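Local coordinates for protein transcriptional regulator (LacI family) (Clostridium acetobutylicum ATCC 824, PDB 3G85) that probably acts as a DNA-binding transcription factor of the LacI family, its sensor region built like a periplasmic binding protein, at residues P12-I22 with F69-I77; V107-A118 with V241-C252. All blocks are in the same frame, centred on the assembly; numbering follows the deposited sequence.

Contact 1: residues P12-I22 with F69-I77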
# COMPACT_ATOMS: atom_id res chain seq x y z
N PRO A 12 22.68 -14.54 10.36
CA PRO A 12 22.38 -13.11 10.61
C PRO A 12 20.86 -12.89 10.72
O PRO A 12 20.10 -13.65 10.13
CB PRO A 12 22.90 -12.40 9.37
CG PRO A 12 23.56 -13.49 8.48
CD PRO A 12 23.10 -14.81 8.98
N THR A 13 20.43 -11.86 11.45
CA THR A 13 19.00 -11.60 11.60
C THR A 13 18.61 -10.26 10.98
O THR A 13 19.23 -9.22 11.27
CB THR A 13 18.56 -11.61 13.09
OG1 THR A 13 18.92 -12.88 13.66
CG2 THR A 13 17.05 -11.43 13.21
N ILE A 14 17.55 -10.31 10.18
CA ILE A 14 16.94 -9.11 9.60
C ILE A 14 15.62 -8.82 10.34
O ILE A 14 14.74 -9.70 10.42
CB ILE A 14 16.59 -9.33 8.12
CG1 ILE A 14 17.86 -9.70 7.31
CG2 ILE A 14 15.89 -8.08 7.51
CD1 ILE A 14 17.53 -10.27 5.94
N ALA A 15 15.46 -7.59 10.82
CA ALA A 15 14.23 -7.20 11.52
C ALA A 15 13.30 -6.42 10.58
O ALA A 15 13.74 -5.48 9.89
CB ALA A 15 14.55 -6.38 12.77
N LEU A 16 12.03 -6.80 10.58
CA LEU A 16 11.00 -6.02 9.93
C LEU A 16 10.32 -5.21 11.03
O LEU A 16 9.60 -5.78 11.86
CB LEU A 16 9.99 -6.91 9.24
CG LEU A 16 8.79 -6.22 8.58
CD1 LEU A 16 9.24 -5.31 7.42
CD2 LEU A 16 7.81 -7.28 8.12
N TYR A 17 10.58 -3.90 11.04
CA TYR A 17 9.88 -3.02 11.98
C TYR A 17 8.49 -2.66 11.45
O TYR A 17 8.39 -2.11 10.36
CB TYR A 17 10.71 -1.78 12.23
CG TYR A 17 11.84 -2.09 13.17
CD1 TYR A 17 11.63 -2.09 14.54
CD2 TYR A 17 13.10 -2.47 12.67
CE1 TYR A 17 12.64 -2.41 15.42
CE2 TYR A 17 14.15 -2.80 13.54
CZ TYR A 17 13.90 -2.78 14.93
OH TYR A 17 14.90 -3.10 15.83
N TRP A 18 7.46 -2.94 12.26
CA TRP A 18 6.06 -2.87 11.85
C TRP A 18 5.29 -1.85 12.70
O TRP A 18 4.90 -2.14 13.85
CB TRP A 18 5.40 -4.26 12.00
CG TRP A 18 4.04 -4.30 11.37
CD1 TRP A 18 2.83 -4.16 11.99
CD2 TRP A 18 3.76 -4.51 9.98
NE1 TRP A 18 1.81 -4.24 11.06
CE2 TRP A 18 2.37 -4.43 9.81
CE3 TRP A 18 4.58 -4.69 8.83
CZ2 TRP A 18 1.75 -4.62 8.56
CZ3 TRP A 18 3.95 -4.83 7.58
CH2 TRP A 18 2.55 -4.79 7.46
N SER A 19 5.12 -0.66 12.14
CA SER A 19 4.41 0.43 12.83
C SER A 19 2.94 0.07 13.17
O SER A 19 2.22 -0.57 12.38
CB SER A 19 4.45 1.67 11.94
OG SER A 19 3.86 2.75 12.61
N SER A 20 2.49 0.50 14.35
CA SER A 20 1.11 0.24 14.78
C SER A 20 0.04 0.95 13.90
O SER A 20 -1.14 0.60 13.94
CB SER A 20 0.96 0.61 16.28
OG SER A 20 1.09 2.01 16.42
N ASP A 21 0.42 1.95 13.13
CA ASP A 21 -0.60 2.61 12.28
C ASP A 21 -0.99 1.78 11.03
O ASP A 21 -2.01 2.05 10.41
CB ASP A 21 -0.23 4.05 11.91
CG ASP A 21 1.06 4.15 11.11
OD1 ASP A 21 1.83 3.17 11.02
OD2 ASP A 21 1.31 5.26 10.57
N ILE A 22 -0.17 0.77 10.70
CA ILE A 22 -0.42 -0.03 9.53
C ILE A 22 -1.59 -0.98 9.80
O ILE A 22 -1.67 -1.59 10.88
CB ILE A 22 0.81 -0.87 9.11
CG1 ILE A 22 2.07 0.03 8.95
CG2 ILE A 22 0.47 -1.62 7.81
CD1 ILE A 22 3.41 -0.75 8.94
N PHE A 69 20.31 -5.42 15.22
CA PHE A 69 20.15 -6.52 14.29
C PHE A 69 21.20 -6.39 13.18
O PHE A 69 21.91 -5.40 13.14
CB PHE A 69 18.75 -6.46 13.71
CG PHE A 69 17.69 -6.90 14.66
CD1 PHE A 69 17.53 -8.25 14.95
CD2 PHE A 69 16.86 -5.98 15.28
CE1 PHE A 69 16.53 -8.69 15.82
CE2 PHE A 69 15.84 -6.41 16.17
CZ PHE A 69 15.69 -7.75 16.44
N ASP A 70 21.30 -7.37 12.31
CA ASP A 70 22.23 -7.29 11.19
C ASP A 70 21.74 -6.37 10.07
O ASP A 70 22.55 -5.87 9.28
CB ASP A 70 22.53 -8.67 10.65
CG ASP A 70 23.22 -9.54 11.68
OD1 ASP A 70 24.43 -9.32 11.90
OD2 ASP A 70 22.53 -10.38 12.31
N ALA A 71 20.42 -6.18 10.01
CA ALA A 71 19.78 -5.30 9.03
C ALA A 71 18.34 -5.07 9.46
O ALA A 71 17.78 -5.85 10.26
CB ALA A 71 19.82 -5.93 7.64
N ALA A 72 17.72 -4.01 8.95
CA ALA A 72 16.31 -3.77 9.25
C ALA A 72 15.60 -3.29 8.01
O ALA A 72 16.20 -2.62 7.17
CB ALA A 72 16.18 -2.72 10.34
N ILE A 73 14.31 -3.60 7.94
CA ILE A 73 13.42 -3.08 6.90
C ILE A 73 12.33 -2.36 7.69
O ILE A 73 11.75 -2.97 8.61
CB ILE A 73 12.73 -4.22 6.13
CG1 ILE A 73 13.76 -5.16 5.47
CG2 ILE A 73 11.80 -3.63 5.09
CD1 ILE A 73 13.21 -6.56 5.11
N ILE A 74 12.03 -1.11 7.33
CA ILE A 74 10.95 -0.39 8.02
C ILE A 74 9.76 -0.35 7.12
O ILE A 74 9.82 0.26 6.06
CB ILE A 74 11.32 1.06 8.32
CG1 ILE A 74 12.77 1.20 8.80
CG2 ILE A 74 10.26 1.63 9.30
CD1 ILE A 74 13.21 0.34 9.98
N ALA A 75 8.68 -1.02 7.54
CA ALA A 75 7.48 -1.17 6.70
C ALA A 75 6.77 0.14 6.35
O ALA A 75 6.33 0.32 5.21
CB ALA A 75 6.52 -2.17 7.34
N ASN A 76 6.64 1.05 7.34
CA ASN A 76 5.96 2.32 7.11
C ASN A 76 6.51 3.40 8.03
O ASN A 76 5.92 3.67 9.09
CB ASN A 76 4.41 2.17 7.31
CG ASN A 76 3.67 3.50 7.12
OD1 ASN A 76 3.94 4.24 6.17
ND2 ASN A 76 2.75 3.82 8.05
N ILE A 77 7.66 3.97 7.67
CA ILE A 77 8.31 4.91 8.57
C ILE A 77 7.50 6.23 8.62
O ILE A 77 6.99 6.67 7.59
CB ILE A 77 9.80 5.14 8.18
CG1 ILE A 77 10.55 5.83 9.33
CG2 ILE A 77 9.90 5.87 6.78
CD1 ILE A 77 12.04 5.59 9.33
O HOH W 1 6.93 0.49 10.14
O HOH W 2 3.98 5.57 10.61
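Phe69 turns its ring back over Ala15 because CG stands anti to its own carbonyl carbon (chi1 -75°), and Tyr17, with a similar chi1 of -77°, brings its hydroxyl to the edge of the same ring. Beneath these side chains strands 13-19 and 71-74 run parallel, neighbours in the six-stranded parallel sheet of one lobe of a periplasmic-binding-protein fold. Ala15 turns both its N and its O toward strand 71-74: N gives a bond to Ala71 O and O takes one from Ile73 N at 2.8 Å. The alternation continues through Tyr17, whose N bonds to Ile73 O and whose O receives Ala75 N. At the start of the pair, Thr13 N meets Asp70 OD2 on its anti side at 2.7 Å, while Thr13 O accepts from Asp70 N.

The methyl of Ala15 makes a CH-pi contact, its CB 3.6 Å from the centroid of the Phe69 ring. On the same side, Ala72 CB lies in the plane of the Tyr17 ring, at its CE2 edge. Ile14, Leu16 and Ile73 occupy the other face, where Ile73 CD1 reaches Ile14 CG2 and its CG2 meets Leu16 CD1 at 3.8 Å.

Where the strands end, Ile22 folds back so that CD1 lies over one face of the Trp18 ring and touches Ala75 CB. Asn76 OD1 is taken by Arg99 and Asn139, leaving the amide nitrogen to face Asp21. Asp21 OD1 is gripped from opposite faces of its carboxylate, by Ser19 OG at 2.6 Å and by Asn76 ND2 at 3.2 Å.

Contact 2: residues V107-A118 with V241-C252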
# COMPACT_ATOMS: atom_id res chain seq x y z
N VAL A 107 12.77 0.05 -1.30
CA VAL A 107 12.00 -0.71 -2.26
C VAL A 107 10.60 -0.06 -2.28
O VAL A 107 9.91 -0.03 -1.25
CB VAL A 107 11.95 -2.24 -1.87
CG1 VAL A 107 11.08 -3.04 -2.78
CG2 VAL A 107 13.36 -2.87 -1.90
N ASN A 108 10.21 0.48 -3.43
CA ASN A 108 9.03 1.35 -3.54
C ASN A 108 8.16 0.92 -4.69
O ASN A 108 8.56 0.07 -5.49
CB ASN A 108 9.42 2.82 -3.78
CG ASN A 108 10.50 3.33 -2.81
OD1 ASN A 108 11.38 4.09 -3.22
ND2 ASN A 108 10.45 2.93 -1.57
N VAL A 109 6.96 1.47 -4.76
CA VAL A 109 6.11 1.20 -5.91
C VAL A 109 5.80 2.56 -6.53
O VAL A 109 5.87 3.59 -5.86
CB VAL A 109 4.85 0.35 -5.52
CG1 VAL A 109 3.92 1.19 -4.62
CG2 VAL A 109 4.12 -0.21 -6.78
N ASP A 110 5.51 2.62 -7.83
CA ASP A 110 5.19 3.94 -8.41
C ASP A 110 3.75 4.32 -8.13
O ASP A 110 2.83 3.97 -8.86
CB ASP A 110 5.48 4.02 -9.91
CG ASP A 110 5.52 5.50 -10.41
OD1 ASP A 110 4.79 6.37 -9.87
OD2 ASP A 110 6.30 5.80 -11.33
N ASN A 111 3.59 5.02 -7.01
CA ASN A 111 2.30 5.31 -6.39
C ASN A 111 1.42 6.16 -7.29
O ASN A 111 0.30 5.82 -7.54
CB ASN A 111 2.54 5.98 -5.04
CG ASN A 111 3.19 5.04 -4.06
OD1 ASN A 111 2.56 4.08 -3.62
ND2 ASN A 111 4.48 5.27 -3.74
N TYR A 112 1.97 7.27 -7.78
CA TYR A 112 1.24 8.11 -8.71
C TYR A 112 0.72 7.30 -9.91
O TYR A 112 -0.45 7.40 -10.26
CB TYR A 112 2.10 9.29 -9.13
CG TYR A 112 1.35 10.32 -9.96
CD1 TYR A 112 0.82 11.46 -9.35
CD2 TYR A 112 1.16 10.14 -11.34
CE1 TYR A 112 0.11 12.41 -10.11
CE2 TYR A 112 0.48 11.09 -12.09
CZ TYR A 112 -0.04 12.21 -11.47
OH TYR A 112 -0.73 13.16 -12.23
N LYS A 113 1.57 6.50 -10.54
CA LYS A 113 1.14 5.69 -11.67
C LYS A 113 0.05 4.67 -11.33
O LYS A 113 -0.74 4.33 -12.20
CB LYS A 113 2.28 4.97 -12.41
CG LYS A 113 3.20 5.91 -13.20
CD LYS A 113 4.20 5.07 -14.00
CE LYS A 113 5.06 5.95 -14.91
NZ LYS A 113 5.98 6.80 -14.09
N MSE A 114 0.03 4.15 -10.11
CA MSE A 114 -1.10 3.29 -9.71
C MSE A 114 -2.45 4.01 -9.78
O MSE A 114 -3.42 3.47 -10.33
CB MSE A 114 -0.88 2.74 -8.30
CG MSE A 114 0.32 1.76 -8.24
SE MSE A 114 0.52 1.09 -6.42
CE MSE A 114 -1.01 -0.14 -6.37
N GLY A 115 -2.52 5.19 -9.17
CA GLY A 115 -3.75 6.02 -9.26
C GLY A 115 -4.09 6.31 -10.71
O GLY A 115 -5.26 6.24 -11.15
N GLU A 116 -3.07 6.68 -11.47
CA GLU A 116 -3.23 6.92 -12.89
C GLU A 116 -3.85 5.73 -13.64
O GLU A 116 -4.77 5.92 -14.43
CB GLU A 116 -1.89 7.32 -13.49
CG GLU A 116 -1.89 7.66 -14.97
CD GLU A 116 -0.50 8.09 -15.42
OE1 GLU A 116 0.45 7.29 -15.30
OE2 GLU A 116 -0.36 9.25 -15.88
N LYS A 117 -3.36 4.51 -13.42
CA LYS A 117 -3.97 3.34 -14.06
C LYS A 117 -5.45 3.18 -13.71
O LYS A 117 -6.22 2.75 -14.56
CB LYS A 117 -3.25 2.03 -13.69
CG LYS A 117 -1.80 1.93 -14.11
CD LYS A 117 -1.25 0.50 -13.85
CE LYS A 117 0.28 0.55 -13.91
NZ LYS A 117 0.90 -0.79 -13.71
N ALA A 118 -5.83 3.45 -12.45
CA ALA A 118 -7.25 3.33 -12.05
C ALA A 118 -8.07 4.35 -12.85
O ALA A 118 -9.10 4.00 -13.44
CB ALA A 118 -7.41 3.54 -10.56
N VAL A 241 -5.57 -2.30 -8.55
CA VAL A 241 -4.21 -1.92 -8.87
C VAL A 241 -3.41 -2.34 -7.62
O VAL A 241 -3.64 -1.82 -6.51
CB VAL A 241 -4.04 -0.43 -9.21
CG1 VAL A 241 -2.63 -0.25 -9.82
CG2 VAL A 241 -5.15 0.03 -10.22
N ASP A 242 -2.57 -3.34 -7.78
CA ASP A 242 -2.03 -4.06 -6.62
C ASP A 242 -0.70 -3.50 -6.20
O ASP A 242 0.14 -3.17 -7.04
CB ASP A 242 -1.89 -5.56 -6.92
CG ASP A 242 -1.58 -6.39 -5.69
OD1 ASP A 242 -2.25 -6.20 -4.64
OD2 ASP A 242 -0.67 -7.25 -5.76
N ILE A 243 -0.52 -3.38 -4.89
CA ILE A 243 0.81 -3.12 -4.36
C ILE A 243 1.45 -4.52 -4.22
O ILE A 243 0.99 -5.28 -3.41
CB ILE A 243 0.77 -2.48 -2.99
CG1 ILE A 243 -0.05 -1.19 -3.00
CG2 ILE A 243 2.20 -2.14 -2.53
CD1 ILE A 243 -0.09 -0.50 -1.62
N PRO A 244 2.51 -4.82 -4.99
CA PRO A 244 3.11 -6.18 -5.05
C PRO A 244 3.99 -6.47 -3.83
O PRO A 244 5.23 -6.64 -3.93
CB PRO A 244 3.86 -6.17 -6.38
CG PRO A 244 4.29 -4.66 -6.55
CD PRO A 244 3.19 -3.84 -5.86
N ILE A 245 3.35 -6.56 -2.67
CA ILE A 245 4.04 -6.58 -1.40
C ILE A 245 4.91 -7.82 -1.27
O ILE A 245 6.03 -7.72 -0.75
CB ILE A 245 3.08 -6.45 -0.22
CG1 ILE A 245 2.51 -5.01 -0.19
CG2 ILE A 245 3.79 -6.78 1.11
CD1 ILE A 245 1.12 -4.91 0.53
N GLU A 246 4.40 -8.98 -1.71
CA GLU A 246 5.21 -10.21 -1.59
C GLU A 246 6.57 -10.07 -2.30
O GLU A 246 7.60 -10.32 -1.66
CB GLU A 246 4.47 -11.48 -2.03
CG GLU A 246 3.19 -11.73 -1.21
CD GLU A 246 1.97 -11.00 -1.73
OE1 GLU A 246 2.08 -10.15 -2.63
OE2 GLU A 246 0.89 -11.28 -1.20
N GLU A 247 6.56 -9.66 -3.57
CA GLU A 247 7.78 -9.50 -4.35
C GLU A 247 8.67 -8.40 -3.79
O GLU A 247 9.90 -8.55 -3.75
CB GLU A 247 7.45 -9.18 -5.80
CG GLU A 247 6.85 -10.34 -6.55
CD GLU A 247 7.75 -11.57 -6.61
OE1 GLU A 247 9.00 -11.46 -6.53
OE2 GLU A 247 7.20 -12.68 -6.73
N MSE A 248 8.04 -7.31 -3.34
CA MSE A 248 8.82 -6.21 -2.70
C MSE A 248 9.55 -6.65 -1.44
O MSE A 248 10.72 -6.29 -1.23
CB MSE A 248 7.90 -5.02 -2.40
CG MSE A 248 7.41 -4.36 -3.69
SE MSE A 248 5.97 -3.06 -3.32
CE MSE A 248 7.04 -1.59 -2.51
N ALA A 249 8.86 -7.41 -0.59
CA ALA A 249 9.45 -7.92 0.63
C ALA A 249 10.65 -8.85 0.33
O ALA A 249 11.70 -8.75 0.98
CB ALA A 249 8.39 -8.64 1.49
N GLY A 250 10.50 -9.71 -0.67
CA GLY A 250 11.60 -10.57 -1.12
C GLY A 250 12.77 -9.72 -1.58
O GLY A 250 13.93 -10.01 -1.26
N THR A 251 12.48 -8.67 -2.34
CA THR A 251 13.56 -7.79 -2.86
C THR A 251 14.31 -7.06 -1.74
O THR A 251 15.53 -6.80 -1.84
CB THR A 251 13.03 -6.80 -3.91
OG1 THR A 251 12.52 -7.53 -5.02
CG2 THR A 251 14.14 -5.89 -4.41
N CYS A 252 13.60 -6.70 -0.66
CA CYS A 252 14.24 -6.16 0.54
C CYS A 252 15.38 -7.07 1.03
O CYS A 252 16.47 -6.59 1.32
CB CYS A 252 13.20 -5.91 1.66
SG CYS A 252 12.11 -4.52 1.33
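Strand 107-109 runs nearly antiparallel to helix 245-252, at 158° with the axes 8.7 Å apart at their closest, and no hydrogen bond joins the two segments. Each segment passes from a strand of one lobe into a helix of the other, in opposite senses, so the contact is apolar packing between two of the crossovers that form the hinge of the periplasmic-binding-protein fold.

Two selenomethionines carry much of it, each with a chain that runs extended at chi2 and bends at chi3 (74° in both). In Met248 the bend lays the CE methyl against the backbone of the strand, 3.5 Å from Val107 O, with Val109 CB close by. Farther back along the same side chain, Met248 CB packs on Val107 CG1 at 3.8 Å, the two side chains lying alongside each other and pointing opposite ways. The other branch of Val107, CG2, touches both Cys252 SG and Thr251 CG2, about one helical turn on from Met248. Val109 sends CG2 to Pro244 CD at 3.9 Å, just where the chain makes an inverse gamma turn ahead of the helix.

Met114 does the corresponding work from helix 111-118. Its CB lies beside Val241 CG1, and its CE methyl comes to 3.1 Å from Val241 O and 3.3 Å from Asp242 O, a tight fit against peptide oxygens; the same methyl touches Ile243 CG1. Val241 CG2 completes the seam, 4.2 Å from Ala118 CB. Asp110 caps the start of this helix by accepting from Lys113 N.

Strand 219-224 backs one end, with Ile223 against Met114 and Ile243 and Val221 against Val241 and Ala118, while Phe272 of strand 269-272 packs on Val107, Met248 and Thr251 at the other.

In the fold
The two contacts illustrate how a two-lobed binding-protein fold is assembled: contact 1 joins neighbouring strands inside one lobe's parallel sheet, whereas contact 2 pairs two segments that cross between the lobes in opposite directions. Their centres are 18 Å apart, and they meet directly where Ile73 CD1 of contact 1 packs 3.5 Å from Cys252 CB of contact 2. Strand 105-109 belongs to the same sheet as strands 13-19 and 71-74, so both contacts draw on it. A bound glycerol, probably from the crystallisation liquor, lies about 5 Å from the Ile22 side chain, and glycerol is also found about 4 Å from that of Ile243, which would fit a pocket in the cleft between the lobes.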